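PDB 2IRU: multifunctional non-homologous end joining DNA repair protein LigD from Mycobacterium tuberculosis, which probably acts with Ku to repair DNA double-strand breaks by non-homologous end joining, this chain being its polymerase domain. Local coordinates for residues V20-T25 with T250-A255; R119-P124 with P131-R136; V138-P143 with F228-Q233; A40-G45 with A242-R247. All blocks are in the same frame, centred on the assembly; numbering follows the deposited sequence.

Interaction 1: V20-T25 with T250-A255; sequences VLYPAT and THPTVA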
loop_
_atom_site.group_PDB
_atom_site.type_symbol
_atom_site.label_atom_id
_atom_site.label_comp_id
_atom_site.label_asym_id
_atom_site.label_seq_id
_atom_site.Cartn_x
_atom_site.Cartn_y
_atom_site.Cartn_z
ATOM N N VAL A 20 21.305 -10.784 6.679
ATOM C CA VAL A 20 21.102 -9.373 6.340
ATOM C C VAL A 20 20.322 -9.242 5.041
ATOM O O VAL A 20 20.743 -9.783 3.982
ATOM C CB VAL A 20 22.447 -8.595 6.253
ATOM C CG1 VAL A 20 22.205 -7.225 5.700
ATOM C CG2 VAL A 20 23.106 -8.498 7.656
ATOM N N LEU A 21 19.202 -8.523 5.124
ATOM C CA LEU A 21 18.396 -8.264 3.918
ATOM C C LEU A 21 18.600 -6.857 3.317
ATOM O O LEU A 21 18.259 -6.631 2.153
ATOM C CB LEU A 21 16.929 -8.528 4.196
ATOM C CG LEU A 21 16.539 -9.951 4.647
ATOM C CD1 LEU A 21 15.037 -10.013 4.848
ATOM C CD2 LEU A 21 16.909 -10.969 3.625
ATOM N N TYR A 22 19.158 -5.941 4.112
ATOM C CA TYR A 22 19.524 -4.597 3.634
ATOM C C TYR A 22 21.023 -4.331 3.932
ATOM O O TYR A 22 21.360 -3.855 5.020
ATOM C CB TYR A 22 18.687 -3.553 4.392
ATOM C CG TYR A 22 17.209 -3.574 4.068
ATOM C CD1 TYR A 22 16.680 -2.696 3.119
ATOM C CD2 TYR A 22 16.338 -4.473 4.740
ATOM C CE1 TYR A 22 15.292 -2.677 2.824
ATOM C CE2 TYR A 22 14.953 -4.459 4.484
ATOM C CZ TYR A 22 14.455 -3.586 3.504
ATOM O OH TYR A 22 13.105 -3.598 3.262
ATOM N N PRO A 23 21.921 -4.645 2.976
ATOM C CA PRO A 23 23.363 -4.514 3.272
ATOM C C PRO A 23 23.793 -3.099 3.691
ATOM O O PRO A 23 24.754 -2.948 4.467
ATOM C CB PRO A 23 24.059 -4.904 1.953
ATOM C CG PRO A 23 23.070 -5.812 1.229
ATOM C CD PRO A 23 21.658 -5.250 1.651
ATOM N N ALA A 24 23.096 -2.071 3.196
ATOM C CA ALA A 24 23.503 -0.670 3.489
ATOM C C ALA A 24 23.389 -0.338 4.979
ATOM O O ALA A 24 24.129 0.516 5.505
ATOM C CB ALA A 24 22.657 0.292 2.701
ATOM N N THR A 25 22.432 -1.013 5.634
ATOM C CA THR A 25 22.074 -0.692 7.028
ATOM C C THR A 25 22.275 -1.907 7.973
ATOM O O THR A 25 22.259 -1.708 9.199
ATOM C CB THR A 25 20.598 -0.222 7.100
ATOM O OG1 THR A 25 19.758 -1.223 6.495
ATOM C CG2 THR A 25 20.405 1.144 6.419
ATOM N N THR A 250 17.261 0.505 -0.946
ATOM C CA THR A 250 18.552 0.506 -0.243
ATOM C C THR A 250 18.423 0.597 1.280
ATOM O O THR A 250 19.221 -0.039 2.007
ATOM C CB THR A 250 19.506 1.595 -0.786
ATOM O OG1 THR A 250 18.958 2.903 -0.550
ATOM C CG2 THR A 250 19.730 1.357 -2.264
ATOM N N HIS A 251 17.475 1.428 1.754
ATOM C CA HIS A 251 17.167 1.491 3.177
ATOM C C HIS A 251 15.790 0.901 3.430
ATOM O O HIS A 251 14.922 0.999 2.576
ATOM C CB HIS A 251 17.138 2.942 3.684
ATOM C CG HIS A 251 18.496 3.567 3.749
ATOM N ND1 HIS A 251 18.741 4.745 4.421
ATOM C CD2 HIS A 251 19.684 3.166 3.253
ATOM C CE1 HIS A 251 20.024 5.050 4.318
ATOM N NE2 HIS A 251 20.618 4.101 3.617
ATOM N N PRO A 252 15.567 0.357 4.622
ATOM C CA PRO A 252 14.262 -0.189 5.016
ATOM C C PRO A 252 13.238 0.891 5.333
ATOM O O PRO A 252 12.839 1.088 6.499
ATOM C CB PRO A 252 14.603 -1.007 6.261
ATOM C CG PRO A 252 15.786 -0.332 6.838
ATOM C CD PRO A 252 16.586 0.178 5.678
ATOM N N THR A 253 12.878 1.653 4.303
ATOM C CA THR A 253 11.833 2.652 4.467
ATOM C C THR A 253 10.458 1.975 4.423
ATOM O O THR A 253 10.327 0.788 4.044
ATOM C CB THR A 253 11.938 3.741 3.403
ATOM O OG1 THR A 253 12.073 3.088 2.147
ATOM C CG2 THR A 253 13.185 4.631 3.661
ATOM N N VAL A 254 9.414 2.748 4.741
ATOM C CA VAL A 254 8.061 2.192 4.893
ATOM C C VAL A 254 7.009 3.073 4.202
ATOM O O VAL A 254 7.183 4.317 4.133
ATOM C CB VAL A 254 7.710 2.122 6.442
ATOM C CG1 VAL A 254 6.245 1.756 6.701
ATOM C CG2 VAL A 254 8.629 1.103 7.162
ATOM N N ALA A 255 5.924 2.424 3.750
ATOM C CA ALA A 255 4.748 3.166 3.304
ATOM C C ALA A 255 4.077 3.742 4.578
ATOM O O ALA A 255 3.221 3.073 5.221
ATOM C CB ALA A 255 3.845 2.215 2.512
HETATM O O HOH W 1 20.765 -2.100 1.449
#
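The phenol ring of Y22 lies against P252, the central residue of an inverse gamma turn, where the chain, having turned a corner at L21, meets the approach to strand 253-257 in the primase-polymerase domain. The proline sits over one face of the ring: CB of P252 is 3.8 Å from the centroid of the Y22 ring, 11° off the normal, a CH-pi contact set nearly over the ring's centre. CG of Y22 is anti to its own carbonyl carbon (chi1 -68°), which turns the ring toward P252. At the rim of the same ring the carbonyl O of T250 lies in plane, 3.8 Å from CD1 of Y22. The hydroxyl is held beyond the contact by the carbonyl of R247, a residue assigned by similarity to the substrate site, so it ties Y22 to the loop that leads into P252.

Toward the surface the side chains of T25 and H251 cross obliquely in a second CH-pi pair. CG2 of T25 stands over one face of the H251 imidazole, 4.0 Å from its centroid and displaced toward the rim. OG1 of T25 lies 3.6 Å from CD of P252, while its stronger polar partner is T27. Between the two backbones one water bridges the gap, accepting from N of A24 and donating to O of T250 at 2.6 Å.

Interaction 2: R119-P124 with P131-R136; sequences RFVAEP and PGPATR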
loop_
_atom_site.group_PDB
_atom_site.type_symbol
_atom_site.label_atom_id
_atom_site.label_comp_id
_atom_site.label_asym_id
_atom_site.label_seq_id
_atom_site.Cartn_x
_atom_site.Cartn_y
_atom_site.Cartn_z
ATOM N N ARG A 119 -12.190 -5.256 -1.425
ATOM C CA ARG A 119 -12.138 -6.474 -0.597
ATOM C C ARG A 119 -12.995 -7.606 -1.151
ATOM O O ARG A 119 -14.029 -7.367 -1.812
ATOM C CB ARG A 119 -12.624 -6.177 0.811
ATOM C CG ARG A 119 -11.731 -5.246 1.593
ATOM C CD ARG A 119 -12.433 -4.789 2.846
ATOM N NE ARG A 119 -12.559 -5.847 3.829
ATOM C CZ ARG A 119 -12.192 -5.703 5.099
ATOM N NH1 ARG A 119 -11.710 -4.527 5.506
ATOM N NH2 ARG A 119 -12.316 -6.706 5.955
ATOM N N PHE A 120 -12.557 -8.832 -0.904
ATOM C CA PHE A 120 -13.440 -9.996 -1.076
ATOM C C PHE A 120 -14.698 -9.886 -0.216
ATOM O O PHE A 120 -14.671 -9.358 0.917
ATOM C CB PHE A 120 -12.691 -11.267 -0.704
ATOM C CG PHE A 120 -11.625 -11.633 -1.676
ATOM C CD1 PHE A 120 -11.944 -12.213 -2.897
ATOM C CD2 PHE A 120 -10.291 -11.418 -1.351
ATOM C CE1 PHE A 120 -10.948 -12.547 -3.809
ATOM C CE2 PHE A 120 -9.268 -11.766 -2.262
ATOM C CZ PHE A 120 -9.579 -12.319 -3.462
ATOM N N VAL A 121 -15.799 -10.400 -0.754
ATOM C CA VAL A 121 -17.040 -10.424 -0.001
ATOM C C VAL A 121 -17.612 -11.826 -0.080
ATOM O O VAL A 121 -17.571 -12.446 -1.145
ATOM C CB VAL A 121 -18.090 -9.384 -0.491
ATOM C CG1 VAL A 121 -17.568 -7.964 -0.355
ATOM C CG2 VAL A 121 -18.559 -9.672 -1.918
ATOM N N ALA A 122 -18.110 -12.299 1.057
ATOM C CA ALA A 122 -18.761 -13.609 1.156
ATOM C C ALA A 122 -20.114 -13.600 0.452
ATOM O O ALA A 122 -21.014 -12.826 0.809
ATOM C CB ALA A 122 -18.912 -14.022 2.616
ATOM N N GLU A 123 -20.247 -14.444 -0.570
ATOM C CA GLU A 123 -21.464 -14.469 -1.386
ATOM C C GLU A 123 -22.618 -14.996 -0.538
ATOM O O GLU A 123 -22.460 -16.021 0.118
ATOM C CB GLU A 123 -21.266 -15.330 -2.640
ATOM C CG GLU A 123 -21.784 -14.701 -3.943
ATOM C CD GLU A 123 -22.016 -15.734 -5.047
ATOM O OE1 GLU A 123 -21.153 -16.626 -5.239
ATOM O OE2 GLU A 123 -23.064 -15.663 -5.723
ATOM N N PRO A 124 -23.766 -14.270 -0.521
ATOM C CA PRO A 124 -24.974 -14.584 0.258
ATOM C C PRO A 124 -25.251 -16.077 0.414
ATOM O O PRO A 124 -25.376 -16.568 1.543
ATOM C CB PRO A 124 -26.104 -13.924 -0.556
ATOM C CG PRO A 124 -25.414 -13.032 -1.588
ATOM C CD PRO A 124 -23.949 -13.019 -1.278
ATOM N N PRO A 131 -14.463 -11.092 -5.515
ATOM C CA PRO A 131 -14.128 -9.666 -5.420
ATOM C C PRO A 131 -15.387 -8.832 -5.271
ATOM O O PRO A 131 -16.390 -9.112 -5.938
ATOM C CB PRO A 131 -13.423 -9.363 -6.755
ATOM C CG PRO A 131 -12.804 -10.700 -7.149
ATOM C CD PRO A 131 -13.859 -11.726 -6.708
ATOM N N GLY A 132 -15.333 -7.844 -4.383
ATOM C CA GLY A 132 -16.454 -6.964 -4.121
ATOM C C GLY A 132 -16.081 -5.540 -4.545
ATOM O O GLY A 132 -15.088 -5.328 -5.247
ATOM N N PRO A 133 -16.870 -4.552 -4.108
ATOM C CA PRO A 133 -16.662 -3.153 -4.470
ATOM C C PRO A 133 -15.369 -2.549 -3.905
ATOM O O PRO A 133 -14.744 -3.087 -2.965
ATOM C CB PRO A 133 -17.885 -2.459 -3.849
ATOM C CG PRO A 133 -18.873 -3.537 -3.650
ATOM C CD PRO A 133 -18.044 -4.703 -3.239
ATOM N N ALA A 134 -14.958 -1.435 -4.505
ATOM C CA ALA A 134 -13.903 -0.641 -3.922
ATOM C C ALA A 134 -14.398 -0.076 -2.593
ATOM O O ALA A 134 -15.548 0.383 -2.493
ATOM C CB ALA A 134 -13.490 0.486 -4.884
ATOM N N THR A 135 -13.541 -0.114 -1.568
ATOM C CA THR A 135 -13.901 0.435 -0.261
ATOM C C THR A 135 -13.300 1.825 -0.040
ATOM O O THR A 135 -13.740 2.570 0.841
ATOM C CB THR A 135 -13.436 -0.462 0.902
ATOM O OG1 THR A 135 -12.019 -0.446 0.983
ATOM C CG2 THR A 135 -13.982 -1.925 0.760
ATOM N N ARG A 136 -12.289 2.153 -0.836
ATOM C CA ARG A 136 -11.540 3.428 -0.706
ATOM C C ARG A 136 -10.949 3.759 -2.053
ATOM O O ARG A 136 -10.823 2.865 -2.908
ATOM C CB ARG A 136 -10.414 3.242 0.336
ATOM C CG ARG A 136 -9.333 2.239 -0.059
ATOM C CD ARG A 136 -8.511 1.785 1.148
ATOM N NE ARG A 136 -7.390 0.960 0.701
ATOM C CZ ARG A 136 -6.734 0.056 1.433
ATOM N NH1 ARG A 136 -7.086 -0.194 2.697
ATOM N NH2 ARG A 136 -5.725 -0.618 0.876
HETATM O O HOH W 2 -15.272 -4.964 -1.194
#
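F120 and P131 face each other as a non-hydrogen-bonded antiparallel pair in the beta hairpin of strands 118-122 and 129-143, with CA of F120 only 4.4 Å from CA of P131. The tight part of the contact rests on the buried F120 ring, which is covered by A82 and V84 of strand 80-84 and met edge-to-face by W118. Beside it, the direct backbone bond between the two segments runs from N of G132 to O of R119, 2.9 Å long but bent to 134° at the hydrogen.

The solvent side is looser. The exposed P131 diverges from F120 at the root, yet its ring runs alongside the phenyl group, CD of P131 coming within 4.2 Å of CE1 of F120. V121, also exposed, rests on the glycine, both its methyls 4.1 Å from CA of G132. The two segments run at 124° to each other rather than the 180° of strict antiparallel strands. The aliphatic part of R119 crosses T135, CD of R119 lying 3.9 Å from CG2 of T135, while the threonine hydroxyl is engaged by R50. A water takes the place of a direct backbone rung, donating both to O of R119 and, at 2.6 Å, to O of P133.

Interaction 3: V138-P143 with F228-Q233; sequences VFDLDP and FVDWSQ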
loop_
_atom_site.group_PDB
_atom_site.type_symbol
_atom_site.label_atom_id
_atom_site.label_comp_id
_atom_site.label_asym_id
_atom_site.label_seq_id
_atom_site.Cartn_x
_atom_site.Cartn_y
_atom_site.Cartn_z
ATOM N N VAL A 138 -7.452 5.344 -4.009
ATOM C CA VAL A 138 -6.055 5.689 -3.818
ATOM C C VAL A 138 -5.597 6.563 -4.968
ATOM O O VAL A 138 -5.987 6.349 -6.140
ATOM C CB VAL A 138 -5.131 4.452 -3.692
ATOM C CG1 VAL A 138 -5.038 3.726 -5.012
ATOM C CG2 VAL A 138 -3.736 4.854 -3.203
ATOM N N PHE A 139 -4.822 7.581 -4.626
ATOM C CA PHE A 139 -4.114 8.388 -5.616
ATOM C C PHE A 139 -2.612 8.259 -5.377
ATOM O O PHE A 139 -2.160 8.340 -4.227
ATOM C CB PHE A 139 -4.514 9.856 -5.523
ATOM C CG PHE A 139 -5.957 10.086 -5.802
ATOM C CD1 PHE A 139 -6.385 10.456 -7.078
ATOM C CD2 PHE A 139 -6.905 9.953 -4.775
ATOM C CE1 PHE A 139 -7.763 10.655 -7.314
ATOM C CE2 PHE A 139 -8.247 10.157 -4.995
ATOM C CZ PHE A 139 -8.685 10.511 -6.271
ATOM N N ASP A 140 -1.855 8.032 -6.444
ATOM C CA ASP A 140 -0.400 7.975 -6.349
ATOM C C ASP A 140 0.081 9.295 -6.944
ATOM O O ASP A 140 -0.101 9.531 -8.141
ATOM C CB ASP A 140 0.129 6.819 -7.206
ATOM C CG ASP A 140 1.650 6.706 -7.216
ATOM O OD1 ASP A 140 2.400 7.516 -6.588
ATOM O OD2 ASP A 140 2.100 5.758 -7.906
ATOM N N LEU A 141 0.663 10.146 -6.097
ATOM C CA LEU A 141 1.187 11.423 -6.526
ATOM C C LEU A 141 2.668 11.268 -6.779
ATOM O O LEU A 141 3.453 11.086 -5.835
ATOM C CB LEU A 141 0.922 12.494 -5.453
ATOM C CG LEU A 141 -0.456 13.160 -5.559
ATOM C CD1 LEU A 141 -1.649 12.203 -5.497
ATOM C CD2 LEU A 141 -0.559 14.226 -4.459
ATOM N N ASP A 142 3.044 11.284 -8.053
ATOM C CA ASP A 142 4.424 11.031 -8.412
ATOM C C ASP A 142 5.083 12.315 -8.904
ATOM O O ASP A 142 4.694 12.822 -9.975
ATOM C CB ASP A 142 4.534 9.938 -9.476
ATOM C CG ASP A 142 5.986 9.477 -9.675
ATOM O OD1 ASP A 142 6.545 8.791 -8.779
ATOM O OD2 ASP A 142 6.579 9.838 -10.717
ATOM N N PRO A 143 6.037 12.870 -8.115
ATOM C CA PRO A 143 6.668 14.147 -8.458
ATOM C C PRO A 143 7.631 14.035 -9.646
ATOM O O PRO A 143 8.583 13.241 -9.607
ATOM C CB PRO A 143 7.425 14.532 -7.171
ATOM C CG PRO A 143 7.762 13.195 -6.537
ATOM C CD PRO A 143 6.558 12.327 -6.837
ATOM N N PHE A 228 2.410 14.039 -11.215
ATOM C CA PHE A 228 1.508 13.147 -11.912
ATOM C C PHE A 228 0.527 12.597 -10.869
ATOM O O PHE A 228 0.928 11.915 -9.929
ATOM C CB PHE A 228 2.305 12.002 -12.552
ATOM C CG PHE A 228 1.452 10.921 -13.143
ATOM C CD1 PHE A 228 0.213 11.213 -13.713
ATOM C CD2 PHE A 228 1.896 9.597 -13.124
ATOM C CE1 PHE A 228 -0.598 10.183 -14.274
ATOM C CE2 PHE A 228 1.106 8.573 -13.680
ATOM C CZ PHE A 228 -0.138 8.870 -14.242
ATOM N N VAL A 229 -0.738 12.972 -11.012
ATOM C CA VAL A 229 -1.781 12.502 -10.105
ATOM C C VAL A 229 -2.379 11.241 -10.715
ATOM O O VAL A 229 -3.296 11.308 -11.525
ATOM C CB VAL A 229 -2.855 13.571 -9.863
ATOM C CG1 VAL A 229 -3.928 13.080 -8.925
ATOM C CG2 VAL A 229 -2.207 14.798 -9.273
ATOM N N ASP A 230 -1.815 10.114 -10.319
ATOM C CA ASP A 230 -2.160 8.842 -10.926
ATOM C C ASP A 230 -3.401 8.257 -10.234
ATOM O O ASP A 230 -3.371 7.897 -9.030
ATOM C CB ASP A 230 -0.957 7.871 -10.822
ATOM C CG ASP A 230 -1.158 6.573 -11.628
ATOM O OD1 ASP A 230 -2.180 6.422 -12.309
ATOM O OD2 ASP A 230 -0.286 5.680 -11.553
ATOM N N TRP A 231 -4.478 8.188 -11.025
ATOM C CA TRP A 231 -5.780 7.654 -10.628
ATOM C C TRP A 231 -5.925 6.191 -11.036
ATOM O O TRP A 231 -6.939 5.555 -10.678
ATOM C CB TRP A 231 -6.892 8.452 -11.339
ATOM C CG TRP A 231 -6.555 8.680 -12.796
ATOM C CD1 TRP A 231 -5.921 9.780 -13.339
ATOM C CD2 TRP A 231 -6.805 7.784 -13.890
ATOM N NE1 TRP A 231 -5.780 9.613 -14.704
ATOM C CE2 TRP A 231 -6.297 8.393 -15.060
ATOM C CE3 TRP A 231 -7.400 6.517 -13.996
ATOM C CZ2 TRP A 231 -6.391 7.788 -16.318
ATOM C CZ3 TRP A 231 -7.476 5.909 -15.253
ATOM C CH2 TRP A 231 -6.968 6.537 -16.390
ATOM N N SER A 232 -4.936 5.659 -11.769
ATOM C CA SER A 232 -5.078 4.360 -12.468
ATOM C C SER A 232 -5.033 3.142 -11.533
ATOM O O SER A 232 -5.448 2.018 -11.909
ATOM C CB SER A 232 -4.007 4.192 -13.561
ATOM O OG SER A 232 -2.727 4.024 -12.996
ATOM N N GLN A 233 -4.472 3.333 -10.340
ATOM C CA GLN A 233 -4.387 2.226 -9.357
ATOM C C GLN A 233 -5.722 1.816 -8.703
ATOM O O GLN A 233 -5.800 0.833 -7.939
ATOM C CB GLN A 233 -3.282 2.481 -8.335
ATOM C CG GLN A 233 -1.959 2.578 -9.049
ATOM C CD GLN A 233 -0.855 3.049 -8.185
ATOM O OE1 GLN A 233 -0.675 2.569 -7.062
ATOM N NE2 GLN A 233 -0.079 4.004 -8.705
HETATM O O HOH W 3 -4.489 5.571 -8.402
HETATM O O HOH W 4 2.427 6.296 -10.897
#
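D140 and Q233 make the side-chain bond of this contact: NE2 of Q233 donates to OD2 of D140 at 2.9 Å, OD2 accepting through its anti lone pair. The acceptor lies in the plane of the amide, although carboxylate and amide planes stand 85° apart. With CG anti to the backbone N (chi1 178°), D140 puts its carboxylate out on the face shared with D142 and D230. OD2 of D140 and OD2 of D230 approach to 4.4 Å, and a water donates to both.

The next shell fixes these groups. OD1 of D230 is gripped twice by S232: OG of S232 donates on the syn lone pair of OD1 of D230 at 2.6 Å, and the backbone N of S232 comes from above the carboxylate plane, closing an Asx turn. OE1 of Q233 is held by T240. The third aspartate, D142, has a separate anchor in its salt bridge with R223.

In the backbone, strands 138-143 and 228-230 run antiparallel. D140 with D230 and D142 with F228 are hydrogen-bonded pairs; N of D142 to O of F228 is nearly straight at 172°. On the other face CG1 of V229 packs against CD1 of F139 at 4.0 Å and also meets L141, against helix 149-164. The three aspartates on adjacent antiparallel strands are characteristic of the archaeo-eukaryotic primase catalytic core, consistent with a site for two manganese ions.

Interaction 4: A40-G45 with A242-R247; sequences AEVMLG and APYSLR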
loop_
_atom_site.group_PDB
_atom_site.type_symbol
_atom_site.label_atom_id
_atom_site.label_comp_id
_atom_site.label_asym_id
_atom_site.label_seq_id
_atom_site.Cartn_x
_atom_site.Cartn_y
_atom_site.Cartn_z
ATOM N N ALA A 40 1.664 -5.208 13.310
ATOM C CA ALA A 40 0.506 -6.035 12.946
ATOM C C ALA A 40 -0.828 -5.363 13.302
ATOM O O ALA A 40 -1.744 -5.313 12.472
ATOM C CB ALA A 40 0.579 -7.460 13.585
ATOM N N GLU A 41 -0.941 -4.882 14.539
ATOM C CA GLU A 41 -2.227 -4.386 15.039
ATOM C C GLU A 41 -2.738 -3.274 14.145
ATOM O O GLU A 41 -3.931 -3.269 13.796
ATOM C CB GLU A 41 -2.103 -3.880 16.467
ATOM C CG GLU A 41 -3.460 -3.478 17.122
ATOM C CD GLU A 41 -3.296 -2.708 18.451
ATOM O OE1 GLU A 41 -2.165 -2.689 19.013
ATOM O OE2 GLU A 41 -4.312 -2.154 18.951
ATOM N N VAL A 42 -1.853 -2.336 13.799
ATOM C CA VAL A 42 -2.263 -1.178 12.979
ATOM C C VAL A 42 -2.302 -1.500 11.488
ATOM O O VAL A 42 -3.105 -0.877 10.739
ATOM C CB VAL A 42 -1.387 0.088 13.250
ATOM C CG1 VAL A 42 -1.494 0.497 14.711
ATOM C CG2 VAL A 42 0.097 -0.113 12.820
ATOM N N MET A 43 -1.466 -2.449 11.056
ATOM C CA MET A 43 -1.399 -2.805 9.637
ATOM C C MET A 43 -2.583 -3.661 9.159
ATOM O O MET A 43 -3.072 -3.501 8.032
ATOM C CB MET A 43 -0.074 -3.529 9.293
ATOM C CG MET A 43 0.144 -3.676 7.804
ATOM S SD MET A 43 1.732 -4.423 7.443
ATOM C CE MET A 43 1.699 -4.439 5.634
ATOM N N LEU A 44 -3.045 -4.567 10.006
ATOM C CA LEU A 44 -3.984 -5.604 9.540
ATOM C C LEU A 44 -5.308 -5.045 8.982
ATOM O O LEU A 44 -5.803 -5.536 7.939
ATOM C CB LEU A 44 -4.210 -6.655 10.604
ATOM C CG LEU A 44 -3.012 -7.589 10.760
ATOM C CD1 LEU A 44 -3.324 -8.394 12.008
ATOM C CD2 LEU A 44 -2.807 -8.475 9.559
ATOM N N GLY A 45 -5.822 -3.969 9.593
ATOM C CA GLY A 45 -7.141 -3.428 9.233
ATOM C C GLY A 45 -7.145 -2.944 7.785
ATOM O O GLY A 45 -8.185 -2.917 7.122
ATOM N N ALA A 242 1.048 -1.642 0.452
ATOM C CA ALA A 242 0.180 -1.494 1.611
ATOM C C ALA A 242 0.727 -0.537 2.654
ATOM O O ALA A 242 1.921 -0.547 2.927
ATOM C CB ALA A 242 -0.076 -2.817 2.226
ATOM N N PRO A 243 -0.165 0.270 3.280
ATOM C CA PRO A 243 0.336 1.073 4.389
ATOM C C PRO A 243 1.085 0.175 5.411
ATOM O O PRO A 243 0.635 -0.964 5.697
ATOM C CB PRO A 243 -0.932 1.644 5.023
ATOM C CG PRO A 243 -1.915 1.739 3.854
ATOM C CD PRO A 243 -1.604 0.491 3.024
ATOM N N TYR A 244 2.176 0.719 5.938
ATOM C CA TYR A 244 3.086 0.015 6.879
ATOM C C TYR A 244 4.000 -1.057 6.256
ATOM O O TYR A 244 4.897 -1.563 6.934
ATOM C CB TYR A 244 2.339 -0.580 8.055
ATOM C CG TYR A 244 1.605 0.467 8.856
ATOM C CD1 TYR A 244 2.312 1.269 9.774
ATOM C CD2 TYR A 244 0.214 0.632 8.740
ATOM C CE1 TYR A 244 1.652 2.235 10.542
ATOM C CE2 TYR A 244 -0.467 1.610 9.513
ATOM C CZ TYR A 244 0.273 2.396 10.406
ATOM O OH TYR A 244 -0.323 3.344 11.171
ATOM N N SER A 245 3.800 -1.360 4.972
ATOM C CA SER A 245 4.760 -2.278 4.313
ATOM C C SER A 245 6.148 -1.659 4.265
ATOM O O SER A 245 6.304 -0.440 4.009
ATOM C CB SER A 245 4.332 -2.584 2.865
ATOM O OG SER A 245 5.239 -3.531 2.256
ATOM N N LEU A 246 7.154 -2.503 4.448
ATOM C CA LEU A 246 8.539 -2.131 4.140
ATOM C C LEU A 246 8.631 -1.973 2.624
ATOM O O LEU A 246 7.758 -2.486 1.871
ATOM C CB LEU A 246 9.504 -3.257 4.578
ATOM C CG LEU A 246 9.726 -3.391 6.083
ATOM C CD1 LEU A 246 10.401 -4.696 6.431
ATOM C CD2 LEU A 246 10.607 -2.267 6.586
ATOM N N ARG A 247 9.713 -1.330 2.211
ATOM C CA ARG A 247 10.080 -1.229 0.803
ATOM C C ARG A 247 11.398 -1.942 0.565
ATOM O O ARG A 247 12.346 -1.865 1.385
ATOM C CB ARG A 247 10.222 0.240 0.379
ATOM C CG ARG A 247 8.963 1.109 0.599
ATOM C CD ARG A 247 7.697 0.481 0.013
ATOM N NE ARG A 247 7.827 0.094 -1.376
ATOM C CZ ARG A 247 7.410 0.829 -2.402
ATOM N NH1 ARG A 247 6.797 1.996 -2.197
ATOM N NH2 ARG A 247 7.545 0.365 -3.639
HETATM O O HOH W 5 -1.959 -1.790 5.782
#
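A type II beta turn from A242 to S245, in the loop between strands 240-241 and 253-257, packs here against helix 29-47 in the interior of the primase-polymerase domain. Y244 at the turn's third position and V42 of the helix meet at about a right angle. CG2 of V42 stands over one face of the phenol ring, 3.6 Å from the centroid of Y244 and 18° off the normal, a CH-pi contact displaced toward the rim and closest at CZ of Y244, 3.5 Å away. I280 of helix 273-283 also touches both side chains, and the hydroxyl of Y244 is hydrogen-bonded to D285, so the polar end of the buried ring has a partner.

M43 reaches the turn from the next helical position. Its CG is anti to the backbone N (chi1 -169°) and the chain beyond is fully extended, carrying it past Y244 in the opposite direction. CG of M43 lies 3.8 Å from CB of Y244, and the terminal CE of M43 reaches CB of A242 at 4.2 Å as well as S245. The turn is closed by N of S245 donating to O of A242, while OG of S245 donates to O of L246 at 2.8 Å. R247, just downstream, is assigned by similarity to the substrate site and pairs with E112. Helix and turn are bridged in addition by a water that donates to O of M43 at 3.0 Å and to O of P243 at 2.7 Å.

Overall arrangement
Interaction 4 is buried, its centre about 8 Å from the chain's centre; interactions 1 and 3 are partly buried, and interaction 2 is a surface contact, on the opposite side of the chain's centre from interaction 1, the two centres about 34 Å apart. Interactions 1 and 4 touch, most directly where A255 O meets Y244 N, so helix 29-47, the 242-247 turn, the start of strand 253-257 and residues 20-25 form one continuous region. Both rely on CH-pi packing and bridging water. Interactions 2 and 3 use successive parts of strand 129-143 in one sheet: the first has one direct backbone bond between its segments, the second a regular ladder bearing the acidic metal-site residues.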